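Local coordinates for protein DNA endonuclease I-CvuI (Chlorella vulgaris, PDB 5A77) that is a LAGLIDADG homing endonuclease that binds and cleaves its double-stranded DNA target and is probably involved in intron homing, at residues Val43-His54 against Lys71-Val82; Gly23-Ser31 against Ala128-Thr138. One frame throughout, in Å; residues are numbered along the deposited sequence.

Contact 1 of 2, residues Val43-His54 against Lys71-Val82; sequences VSLTVFQSTTQH and KRNDGMSEFCVV. Unlike the reference sequence in segment 43-54: Gln53 (reference Arg). With nucleotides of chain D; nucleotides of chain C; nucleotides of chain F.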
# COMPACT_ATOMS: atom_id res chain seq x y z
N VAL B 43 -12.62 -13.19 -11.79
CA VAL B 43 -12.44 -12.54 -10.50
C VAL B 43 -10.99 -12.72 -9.99
O VAL B 43 -10.40 -13.80 -10.17
CB VAL B 43 -13.44 -13.08 -9.45
CG1 VAL B 43 -14.88 -12.77 -9.87
CG2 VAL B 43 -13.25 -14.56 -9.25
N SER B 44 -10.41 -11.69 -9.38
CA SER B 44 -9.05 -11.79 -8.85
C SER B 44 -8.67 -10.77 -7.80
O SER B 44 -9.04 -9.59 -7.88
CB SER B 44 -8.02 -11.72 -9.99
OG SER B 44 -8.21 -10.57 -10.79
N LEU B 45 -7.91 -11.23 -6.81
CA LEU B 45 -7.17 -10.35 -5.92
C LEU B 45 -5.71 -10.37 -6.33
O LEU B 45 -5.11 -11.44 -6.42
CB LEU B 45 -7.33 -10.78 -4.45
CG LEU B 45 -6.59 -9.96 -3.38
CD1 LEU B 45 -7.35 -10.00 -2.09
CD2 LEU B 45 -5.18 -10.48 -3.15
N THR B 46 -5.12 -9.20 -6.56
CA THR B 46 -3.72 -9.16 -6.96
C THR B 46 -2.96 -8.14 -6.10
O THR B 46 -3.47 -7.07 -5.81
CB THR B 46 -3.57 -8.80 -8.46
OG1 THR B 46 -3.87 -9.96 -9.25
CG2 THR B 46 -2.15 -8.39 -8.77
N VAL B 47 -1.75 -8.49 -5.69
CA VAL B 47 -0.90 -7.59 -4.91
C VAL B 47 0.41 -7.36 -5.68
O VAL B 47 1.02 -8.30 -6.19
CB VAL B 47 -0.61 -8.17 -3.51
CG1 VAL B 47 0.51 -7.41 -2.83
CG2 VAL B 47 -1.86 -8.14 -2.66
N PHE B 48 0.82 -6.09 -5.78
CA PHE B 48 2.01 -5.73 -6.54
C PHE B 48 3.17 -5.35 -5.65
O PHE B 48 3.00 -4.67 -4.65
CB PHE B 48 1.71 -4.56 -7.49
CG PHE B 48 0.53 -4.79 -8.37
CD1 PHE B 48 0.67 -5.47 -9.57
CD2 PHE B 48 -0.71 -4.30 -8.02
CE1 PHE B 48 -0.43 -5.66 -10.40
CE2 PHE B 48 -1.80 -4.50 -8.83
CZ PHE B 48 -1.66 -5.18 -10.02
N GLN B 49 4.37 -5.79 -6.03
CA GLN B 49 5.58 -5.32 -5.38
C GLN B 49 6.75 -5.40 -6.34
O GLN B 49 6.75 -6.23 -7.26
CB GLN B 49 5.88 -6.11 -4.11
CG GLN B 49 6.69 -5.29 -3.06
CD GLN B 49 5.96 -4.01 -2.64
OE1 GLN B 49 4.73 -3.98 -2.55
NE2 GLN B 49 6.72 -2.94 -2.39
N SER B 50 7.73 -4.53 -6.14
CA SER B 50 8.96 -4.56 -6.92
C SER B 50 9.65 -5.89 -6.67
O SER B 50 9.59 -6.43 -5.57
CB SER B 50 9.86 -3.37 -6.55
OG SER B 50 11.19 -3.56 -7.02
N THR B 51 10.30 -6.42 -7.71
CA THR B 51 10.99 -7.71 -7.61
C THR B 51 12.16 -7.59 -6.65
O THR B 51 12.67 -8.60 -6.14
CB THR B 51 11.48 -8.23 -8.99
OG1 THR B 51 10.42 -8.13 -9.94
CG2 THR B 51 11.91 -9.69 -8.90
N THR B 52 12.59 -6.35 -6.41
CA THR B 52 13.51 -6.01 -5.34
C THR B 52 13.18 -6.79 -4.07
O THR B 52 14.05 -7.41 -3.45
CB THR B 52 13.46 -4.50 -4.99
OG1 THR B 52 13.76 -3.70 -6.15
CG2 THR B 52 14.44 -4.17 -3.87
N GLN B 53 11.90 -6.74 -3.70
CA GLN B 53 11.45 -7.40 -2.48
C GLN B 53 10.38 -8.40 -2.80
O GLN B 53 9.33 -8.46 -2.16
CB GLN B 53 10.94 -6.38 -1.48
CG GLN B 53 11.47 -4.98 -1.68
CD GLN B 53 11.21 -4.13 -0.46
OE1 GLN B 53 11.60 -4.49 0.64
NE2 GLN B 53 10.50 -3.02 -0.65
N HIS B 54 10.69 -9.22 -3.81
CA HIS B 54 9.88 -10.34 -4.23
C HIS B 54 9.46 -11.22 -3.06
O HIS B 54 8.41 -11.87 -3.10
CB HIS B 54 10.67 -11.13 -5.27
CG HIS B 54 9.94 -12.32 -5.83
ND1 HIS B 54 9.36 -12.31 -7.09
CD2 HIS B 54 9.70 -13.54 -5.33
CE1 HIS B 54 8.81 -13.47 -7.32
NE2 HIS B 54 9.00 -14.26 -6.25
N LYS B 71 7.30 -13.23 -11.72
CA LYS B 71 8.16 -12.11 -12.04
C LYS B 71 7.67 -11.51 -13.36
O LYS B 71 7.62 -12.21 -14.36
CB LYS B 71 9.61 -12.57 -12.19
CG LYS B 71 10.22 -13.31 -10.99
CD LYS B 71 11.65 -12.84 -10.77
CE LYS B 71 12.38 -13.64 -9.71
NZ LYS B 71 13.74 -13.07 -9.45
N ARG B 72 7.46 -10.21 -13.42
CA ARG B 72 7.14 -9.55 -14.66
C ARG B 72 8.45 -9.18 -15.34
O ARG B 72 9.49 -9.22 -14.73
CB ARG B 72 6.31 -8.32 -14.36
CG ARG B 72 4.94 -8.62 -13.79
CD ARG B 72 4.27 -7.45 -13.08
NE ARG B 72 4.52 -6.17 -13.71
CZ ARG B 72 3.75 -5.10 -13.57
NH1 ARG B 72 2.68 -5.15 -12.84
NH2 ARG B 72 4.08 -3.99 -14.17
N ASN B 73 8.43 -8.83 -16.61
CA ASN B 73 9.68 -8.64 -17.36
C ASN B 73 10.28 -7.26 -17.04
O ASN B 73 11.46 -7.04 -17.22
CB ASN B 73 9.44 -8.82 -18.86
CG ASN B 73 8.44 -7.83 -19.42
OD1 ASN B 73 7.91 -6.99 -18.68
ND2 ASN B 73 8.18 -7.91 -20.71
N ASP B 74 9.42 -6.35 -16.57
CA ASP B 74 9.84 -4.97 -16.25
C ASP B 74 10.25 -4.67 -14.80
O ASP B 74 10.40 -3.51 -14.42
CB ASP B 74 8.77 -3.98 -16.72
CG ASP B 74 7.43 -4.16 -16.04
OD1 ASP B 74 7.26 -4.99 -15.11
OD2 ASP B 74 6.47 -3.44 -16.45
N GLY B 75 10.45 -5.71 -14.00
CA GLY B 75 11.02 -5.53 -12.67
C GLY B 75 10.05 -5.49 -11.50
O GLY B 75 10.39 -5.06 -10.39
N MET B 76 8.82 -5.95 -11.73
CA MET B 76 7.82 -6.06 -10.68
C MET B 76 7.47 -7.52 -10.47
O MET B 76 7.69 -8.34 -11.36
CB MET B 76 6.54 -5.26 -11.01
CG MET B 76 6.70 -3.76 -10.96
SD MET B 76 6.86 -3.13 -9.29
CE MET B 76 5.21 -3.34 -8.60
N SER B 77 6.95 -7.84 -9.30
CA SER B 77 6.34 -9.14 -9.08
C SER B 77 4.89 -8.94 -8.66
O SER B 77 4.53 -7.96 -7.99
CB SER B 77 7.12 -9.93 -8.04
OG SER B 77 8.41 -10.27 -8.54
N GLU B 78 4.04 -9.87 -9.09
CA GLU B 78 2.64 -9.90 -8.71
C GLU B 78 2.37 -11.17 -7.93
O GLU B 78 2.88 -12.22 -8.28
CB GLU B 78 1.73 -9.83 -9.93
CG GLU B 78 1.93 -8.61 -10.81
CD GLU B 78 0.84 -8.46 -11.85
OE1 GLU B 78 -0.22 -9.13 -11.72
OE2 GLU B 78 1.02 -7.67 -12.81
N PHE B 79 1.61 -11.06 -6.85
CA PHE B 79 0.99 -12.23 -6.25
C PHE B 79 -0.49 -12.24 -6.64
O PHE B 79 -1.18 -11.25 -6.44
CB PHE B 79 1.14 -12.24 -4.73
CG PHE B 79 0.11 -13.10 -4.03
CD1 PHE B 79 0.37 -14.44 -3.79
CD2 PHE B 79 -1.12 -12.58 -3.64
CE1 PHE B 79 -0.57 -15.24 -3.17
CE2 PHE B 79 -2.06 -13.37 -3.01
CZ PHE B 79 -1.78 -14.71 -2.77
N CYS B 80 -1.00 -13.34 -7.17
CA CYS B 80 -2.38 -13.29 -7.63
C CYS B 80 -3.25 -14.50 -7.28
O CYS B 80 -2.84 -15.65 -7.45
CB CYS B 80 -2.42 -13.09 -9.14
SG CYS B 80 -4.09 -12.98 -9.74
N VAL B 81 -4.45 -14.21 -6.78
CA VAL B 81 -5.44 -15.25 -6.55
C VAL B 81 -6.57 -15.09 -7.56
O VAL B 81 -7.33 -14.12 -7.50
CB VAL B 81 -6.03 -15.19 -5.12
CG1 VAL B 81 -6.89 -16.41 -4.84
CG2 VAL B 81 -4.92 -15.11 -4.11
N VAL B 82 -6.66 -16.04 -8.49
CA VAL B 82 -7.73 -16.04 -9.49
C VAL B 82 -8.78 -17.09 -9.16
O VAL B 82 -8.45 -18.16 -8.65
CB VAL B 82 -7.19 -16.33 -10.91
CG1 VAL B 82 -8.25 -16.02 -11.98
CG2 VAL B 82 -5.92 -15.55 -11.17
P DC D 14 6.14 -0.91 -5.20
OP1 DC D 14 5.59 -0.60 -3.85
OP2 DC D 14 7.29 -1.82 -5.35
O5' DC D 14 4.96 -1.45 -6.16
C5' DC D 14 3.59 -1.27 -5.79
C4' DC D 14 2.89 -0.25 -6.69
O4' DC D 14 3.63 -0.04 -7.92
C3' DC D 14 1.46 -0.63 -7.12
O3' DC D 14 0.52 0.37 -6.68
C2' DC D 14 1.55 -0.72 -8.65
C1' DC D 14 2.70 0.23 -8.94
N1 DC D 14 3.36 0.08 -10.30
C2 DC D 14 2.72 0.56 -11.46
O2 DC D 14 1.60 1.07 -11.35
N3 DC D 14 3.33 0.44 -12.66
C4 DC D 14 4.55 -0.11 -12.74
N4 DC D 14 5.12 -0.20 -13.95
C5 DC D 14 5.23 -0.60 -11.58
C6 DC D 14 4.61 -0.48 -10.40
P DT C 9 5.83 -6.00 -23.74
OP1 DT C 9 5.86 -5.54 -25.15
OP2 DT C 9 7.10 -6.09 -22.95
O5' DT C 9 4.76 -5.05 -22.99
C5' DT C 9 3.64 -4.54 -23.72
C4' DT C 9 3.03 -3.33 -23.02
O4' DT C 9 2.33 -3.77 -21.82
C3' DT C 9 4.02 -2.25 -22.56
O3' DT C 9 3.40 -0.95 -22.65
C2' DT C 9 4.23 -2.64 -21.09
C1' DT C 9 2.80 -3.00 -20.73
N1 DT C 9 2.64 -3.77 -19.46
C2 DT C 9 1.44 -3.69 -18.78
O2 DT C 9 0.49 -3.03 -19.18
N3 DT C 9 1.39 -4.40 -17.61
C4 DT C 9 2.40 -5.17 -17.07
O4 DT C 9 2.26 -5.78 -16.02
C5 DT C 9 3.63 -5.21 -17.83
C7 DT C 9 4.79 -6.02 -17.34
C6 DT C 9 3.69 -4.50 -18.97
OP3 DG F 1 -4.82 1.56 -6.31
P DG F 1 -3.89 0.68 -5.55
OP1 DG F 1 -2.69 1.50 -5.23
OP2 DG F 1 -4.66 0.07 -4.44
O5' DG F 1 -3.45 -0.54 -6.48
C5' DG F 1 -2.35 -0.39 -7.41
C4' DG F 1 -2.90 -0.08 -8.79
O4' DG F 1 -1.87 -0.19 -9.80
C3' DG F 1 -4.03 -1.00 -9.23
O3' DG F 1 -5.01 -0.20 -9.76
C2' DG F 1 -3.37 -1.87 -10.32
C1' DG F 1 -2.41 -0.88 -10.92
N9 DG F 1 -1.29 -1.44 -11.66
C8 DG F 1 -0.37 -2.37 -11.21
N7 DG F 1 0.57 -2.62 -12.08
C5 DG F 1 0.26 -1.81 -13.16
C6 DG F 1 0.92 -1.65 -14.40
O6 DG F 1 1.93 -2.22 -14.81
N1 DG F 1 0.28 -0.72 -15.21
C2 DG F 1 -0.85 -0.03 -14.87
N2 DG F 1 -1.31 0.84 -15.78
N3 DG F 1 -1.47 -0.16 -13.71
C4 DG F 1 -0.87 -1.07 -12.91
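The Phe48 ring lies alongside the side chain of Glu78, and its CE1 comes 3.4 Å from the carboxylate carbon CD of Glu78. The ring and carboxylate planes are 72° apart. One face of the ring takes Thr46 CG2 toward its rim. The opposite face receives DG1 of chain F, whose C8 sits over the ring centre. The ring is thus wedged between its own strand and a base of the DNA. Glu78 also forms a salt bridge to Arg72, with Arg72 NH1 3.0 Å from Glu78 OE2; Arg70 pairs with the same oxygen. Arg72 NE meets Asp74 OD1 nearly in the guanidinium plane, on the syn lone pair of OD1. The two acids probably fix the rotation of the guanidinium. Arg72 NH2 donates to O6 of DG1 of chain F at 2.9 Å, and NH1 more weakly to its N7, a pattern consistent with reading the guanine.

Behind these side chains runs a regular antiparallel pairing. Leu45, Val47 and Gln49 form hydrogen-bonded pairs with Val81, Phe79 and Ser77. Past the strand end, Thr51 N donates to the carbonyl O of Gly75, which ends the type I turn Arg72-Gly75. Ser77 OG is gripped twice. It hydrogen-bonds His54 ND1 at 2.7 Å. Thr51 OG1 to Ser77 OG is a longer bond of 3.3 Å. CG anti to the backbone N (chi1 -179°) carries the His54 ring to Ser77, whose OG lies at its edge. Nearby, Ser50 N donates to OP2 of DC14 of chain D.

The two strands are neighbours in the four-stranded antiparallel sheet that lies against the DNA. Phe48 and Glu78 are on the DNA face. Leu45, Val47, Phe79 and Val81 are on the other, where helices 6-22, 55-64 and 84-94 cover them.

Contact 2 of 2, residues Gly23-Ser31 against Ala128-Thr138; sequences GCINAQIVS and ALLADKVGLLT. With nucleotides of chain F.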
# COMPACT_ATOMS: atom_id res chain seq x y z
N GLY B 23 -3.17 -3.24 -3.46
CA GLY B 23 -3.86 -4.41 -3.95
C GLY B 23 -4.80 -4.09 -5.09
O GLY B 23 -5.00 -2.93 -5.46
N CYS B 24 -5.39 -5.13 -5.67
CA CYS B 24 -6.33 -4.97 -6.76
C CYS B 24 -7.34 -6.08 -6.63
O CYS B 24 -7.03 -7.25 -6.90
CB CYS B 24 -5.62 -5.03 -8.11
SG CYS B 24 -6.68 -4.67 -9.54
N ILE B 25 -8.54 -5.72 -6.19
CA ILE B 25 -9.67 -6.64 -6.16
C ILE B 25 -10.56 -6.32 -7.35
O ILE B 25 -11.25 -5.30 -7.35
CB ILE B 25 -10.45 -6.53 -4.85
CG1 ILE B 25 -9.48 -6.66 -3.68
CG2 ILE B 25 -11.60 -7.55 -4.82
CD1 ILE B 25 -10.15 -6.90 -2.36
N ASN B 26 -10.53 -7.18 -8.36
CA ASN B 26 -11.10 -6.82 -9.65
C ASN B 26 -12.04 -7.87 -10.22
O ASN B 26 -12.14 -8.99 -9.72
CB ASN B 26 -9.96 -6.55 -10.65
CG ASN B 26 -10.37 -5.61 -11.78
OD1 ASN B 26 -11.42 -4.97 -11.71
ND2 ASN B 26 -9.55 -5.53 -12.81
N ALA B 27 -12.74 -7.48 -11.28
CA ALA B 27 -13.63 -8.37 -12.00
C ALA B 27 -13.65 -7.90 -13.44
O ALA B 27 -14.13 -6.80 -13.74
CB ALA B 27 -15.01 -8.35 -11.41
N GLN B 28 -13.09 -8.73 -14.32
CA GLN B 28 -12.97 -8.42 -15.74
C GLN B 28 -13.81 -9.35 -16.59
O GLN B 28 -13.97 -10.54 -16.28
CB GLN B 28 -11.52 -8.52 -16.20
CG GLN B 28 -10.53 -7.97 -15.23
CD GLN B 28 -9.19 -8.66 -15.33
OE1 GLN B 28 -8.83 -9.44 -14.45
NE2 GLN B 28 -8.46 -8.38 -16.40
N ILE B 29 -14.33 -8.81 -17.68
CA ILE B 29 -14.92 -9.63 -18.72
C ILE B 29 -13.85 -9.97 -19.75
O ILE B 29 -13.39 -9.09 -20.48
CB ILE B 29 -16.09 -8.90 -19.39
CG1 ILE B 29 -17.16 -8.57 -18.35
CG2 ILE B 29 -16.66 -9.74 -20.52
CD1 ILE B 29 -18.13 -7.49 -18.77
N VAL B 30 -13.43 -11.24 -19.82
CA VAL B 30 -12.48 -11.60 -20.85
C VAL B 30 -13.14 -12.43 -21.94
O VAL B 30 -13.99 -13.30 -21.69
CB VAL B 30 -11.25 -12.37 -20.29
CG1 VAL B 30 -10.65 -11.64 -19.09
CG2 VAL B 30 -11.58 -13.82 -19.95
N SER B 31 -12.77 -12.10 -23.17
CA SER B 31 -13.24 -12.85 -24.32
C SER B 31 -12.46 -14.16 -24.42
O SER B 31 -11.24 -14.17 -24.40
CB SER B 31 -13.07 -12.03 -25.59
OG SER B 31 -11.72 -12.05 -26.01
N ALA B 128 -21.78 -10.07 -15.72
CA ALA B 128 -21.06 -9.05 -16.48
C ALA B 128 -21.42 -7.64 -15.99
O ALA B 128 -20.54 -6.77 -15.87
CB ALA B 128 -21.35 -9.18 -17.96
N LEU B 129 -22.69 -7.41 -15.70
CA LEU B 129 -23.12 -6.09 -15.23
C LEU B 129 -22.50 -5.73 -13.85
O LEU B 129 -22.25 -4.57 -13.57
CB LEU B 129 -24.64 -6.02 -15.18
CG LEU B 129 -25.25 -5.66 -16.53
CD1 LEU B 129 -26.72 -6.08 -16.65
CD2 LEU B 129 -25.10 -4.16 -16.77
N LEU B 130 -22.26 -6.74 -13.03
CA LEU B 130 -21.58 -6.57 -11.76
C LEU B 130 -20.08 -6.34 -11.99
O LEU B 130 -19.40 -5.71 -11.17
CB LEU B 130 -21.80 -7.79 -10.86
CG LEU B 130 -23.15 -7.96 -10.16
CD1 LEU B 130 -23.20 -9.24 -9.35
CD2 LEU B 130 -23.41 -6.76 -9.28
N ALA B 131 -19.57 -6.86 -13.10
CA ALA B 131 -18.17 -6.62 -13.45
C ALA B 131 -17.91 -5.14 -13.70
O ALA B 131 -16.87 -4.61 -13.31
CB ALA B 131 -17.77 -7.43 -14.66
N ASP B 132 -18.85 -4.46 -14.36
CA ASP B 132 -18.69 -3.03 -14.64
C ASP B 132 -18.80 -2.19 -13.40
O ASP B 132 -18.19 -1.12 -13.33
CB ASP B 132 -19.71 -2.53 -15.66
CG ASP B 132 -19.74 -3.34 -16.93
OD1 ASP B 132 -18.74 -4.07 -17.20
OD2 ASP B 132 -20.75 -3.23 -17.66
N LYS B 133 -19.58 -2.64 -12.43
CA LYS B 133 -19.72 -1.87 -11.20
C LYS B 133 -18.45 -1.92 -10.35
O LYS B 133 -18.09 -0.90 -9.74
CB LYS B 133 -20.90 -2.35 -10.37
CG LYS B 133 -22.06 -1.40 -10.43
CD LYS B 133 -23.02 -1.65 -9.29
CE LYS B 133 -24.11 -0.61 -9.25
NZ LYS B 133 -24.79 -0.64 -7.92
N VAL B 134 -17.80 -3.08 -10.31
CA VAL B 134 -16.49 -3.17 -9.68
C VAL B 134 -15.58 -2.17 -10.36
O VAL B 134 -14.76 -1.49 -9.73
CB VAL B 134 -15.86 -4.55 -9.78
CG1 VAL B 134 -14.46 -4.55 -9.14
CG2 VAL B 134 -16.77 -5.63 -9.16
N GLY B 135 -15.75 -2.08 -11.68
CA GLY B 135 -14.90 -1.23 -12.49
C GLY B 135 -14.99 0.26 -12.23
O GLY B 135 -13.96 0.94 -12.31
N LEU B 136 -16.18 0.76 -11.91
CA LEU B 136 -16.35 2.17 -11.57
C LEU B 136 -15.58 2.54 -10.28
O LEU B 136 -15.51 3.72 -9.92
CB LEU B 136 -17.85 2.50 -11.42
CG LEU B 136 -18.73 2.18 -12.64
CD1 LEU B 136 -20.21 2.22 -12.30
CD2 LEU B 136 -18.41 3.12 -13.80
N LEU B 137 -14.99 1.55 -9.61
CA LEU B 137 -14.23 1.76 -8.37
C LEU B 137 -12.73 1.55 -8.55
O LEU B 137 -11.93 2.33 -8.03
CB LEU B 137 -14.74 0.82 -7.28
CG LEU B 137 -16.26 0.64 -7.17
CD1 LEU B 137 -16.61 -0.42 -6.14
CD2 LEU B 137 -16.90 1.98 -6.84
N THR B 138 -12.33 0.49 -9.24
CA THR B 138 -10.92 0.32 -9.61
C THR B 138 -10.61 1.31 -10.72
O THR B 138 -10.72 0.98 -11.90
CB THR B 138 -10.60 -1.12 -10.11
OG1 THR B 138 -11.38 -1.40 -11.28
CG2 THR B 138 -10.87 -2.16 -9.02
P DA F 2 -6.55 -0.43 -9.39
OP1 DA F 2 -7.07 0.79 -8.74
OP2 DA F 2 -6.69 -1.72 -8.67
O5' DA F 2 -7.17 -0.54 -10.83
C5' DA F 2 -6.50 0.11 -11.89
C4' DA F 2 -6.46 -0.75 -13.14
O4' DA F 2 -5.19 -1.44 -13.25
C3' DA F 2 -7.54 -1.84 -13.22
O3' DA F 2 -8.16 -1.74 -14.49
C2' DA F 2 -6.72 -3.14 -13.09
C1' DA F 2 -5.46 -2.68 -13.80
N9 DA F 2 -4.28 -3.52 -13.71
C8 DA F 2 -3.97 -4.47 -12.76
N7 DA F 2 -2.82 -5.08 -12.99
C5 DA F 2 -2.36 -4.48 -14.16
C6 DA F 2 -1.20 -4.66 -14.94
N6 DA F 2 -0.22 -5.54 -14.63
N1 DA F 2 -1.06 -3.89 -16.05
C2 DA F 2 -2.02 -3.03 -16.35
N3 DA F 2 -3.15 -2.77 -15.70
C4 DA F 2 -3.26 -3.54 -14.61
P DC F 3 -9.60 -2.40 -14.78
OP1 DC F 3 -10.15 -1.61 -15.91
OP2 DC F 3 -10.35 -2.50 -13.52
O5' DC F 3 -9.24 -3.91 -15.22
C5' DC F 3 -9.38 -4.34 -16.56
C4' DC F 3 -8.35 -3.69 -17.47
O4' DC F 3 -7.08 -3.60 -16.77
C3' DC F 3 -8.06 -4.47 -18.74
O3' DC F 3 -8.97 -4.05 -19.78
C2' DC F 3 -6.62 -4.09 -19.06
C1' DC F 3 -6.01 -3.85 -17.67
N1 DC F 3 -5.17 -5.00 -17.12
C2 DC F 3 -3.98 -5.37 -17.77
O2 DC F 3 -3.65 -4.77 -18.80
N3 DC F 3 -3.24 -6.38 -17.25
C4 DC F 3 -3.64 -7.00 -16.14
N4 DC F 3 -2.87 -7.97 -15.66
C5 DC F 3 -4.84 -6.63 -15.46
C6 DC F 3 -5.56 -5.63 -15.98
OP3 DG F 1 -4.82 1.56 -6.31
P DG F 1 -3.89 0.68 -5.55
OP1 DG F 1 -2.69 1.50 -5.23
OP2 DG F 1 -4.66 0.07 -4.44
O5' DG F 1 -3.45 -0.54 -6.48
C5' DG F 1 -2.35 -0.39 -7.41
C4' DG F 1 -2.90 -0.08 -8.79
O4' DG F 1 -1.87 -0.19 -9.80
C3' DG F 1 -4.03 -1.00 -9.23
O3' DG F 1 -5.01 -0.20 -9.76
C2' DG F 1 -3.37 -1.87 -10.32
C1' DG F 1 -2.41 -0.88 -10.92
N9 DG F 1 -1.29 -1.44 -11.66
C8 DG F 1 -0.37 -2.37 -11.21
N7 DG F 1 0.57 -2.62 -12.08
C5 DG F 1 0.26 -1.81 -13.16
C6 DG F 1 0.92 -1.65 -14.40
O6 DG F 1 1.93 -2.22 -14.81
N1 DG F 1 0.28 -0.72 -15.21
C2 DG F 1 -0.85 -0.03 -14.87
N2 DG F 1 -1.31 0.84 -15.78
N3 DG F 1 -1.47 -0.16 -13.71
C4 DG F 1 -0.87 -1.07 -12.91
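The first strand of the DNA-binding sheet of this LAGLIDADG endonuclease, 23-31, packs here against the end of helix 121-135 and the turn after it. Ile29 meets the helix at Ala128 and Ala131. Its CD1 lies 3.7 Å from Ala128 CB, and Ile29 CG1 is 3.9 Å from Ala131 CB. Ala27 CB touches Val134 CG2 at 3.9 Å. The axes of the strand and helix segments come to 7.2 Å, consistent with the small alanines between them. In this fold the DNA-binding sheet has helices on its back. Strand 23-31 is an outermost strand within the chain, and residues 128-135 cover part of its length; Ile111 of helix 102-114 also touches Ala27.

Toward the start of the strand the contact turns polar and meets the backbone of DNA chain F. Thr138 CG2 sits 3.6 Å from Ile25 O, while Thr138 OG1 donates to OP2 of DC3 of chain F at 2.7 Å. Asn26 approaches the same phosphate. Its ND2 donates to O5' of DC3 of chain F at 2.9 Å, and weakly to OP2. The CG of Asn26 is anti to the backbone N (chi1 -155°), which carries the amide across Thr138 at about a right angle. A leucine in its place would probably leave O5' of DC3 of chain F without its donor and lose the weaker bond to OP2.

Both contacts are largely buried and share one sheet. Contact 1 joins two strands within it; contact 2 sets its first strand against a helix. Strands 23-31 and 39-50 are neighbours, so the two contacts touch directly: Thr46 N lies 2.8 Å from Cys24 O, a probable hydrogen bond. Both segments of contact 1 fall between the two of contact 2 along the chain. Their chemistry differs. Contact 1 rests on backbone hydrogen bonds and a salt-bridge network, and meets both bases and phosphates. Contact 2 rests on apolar side chains, alanines with a valine and an isoleucine; its DNA bonds go to backbone atoms. Its centre is about 7 Å from the centre of the chain, that of contact 1 about 14 Å.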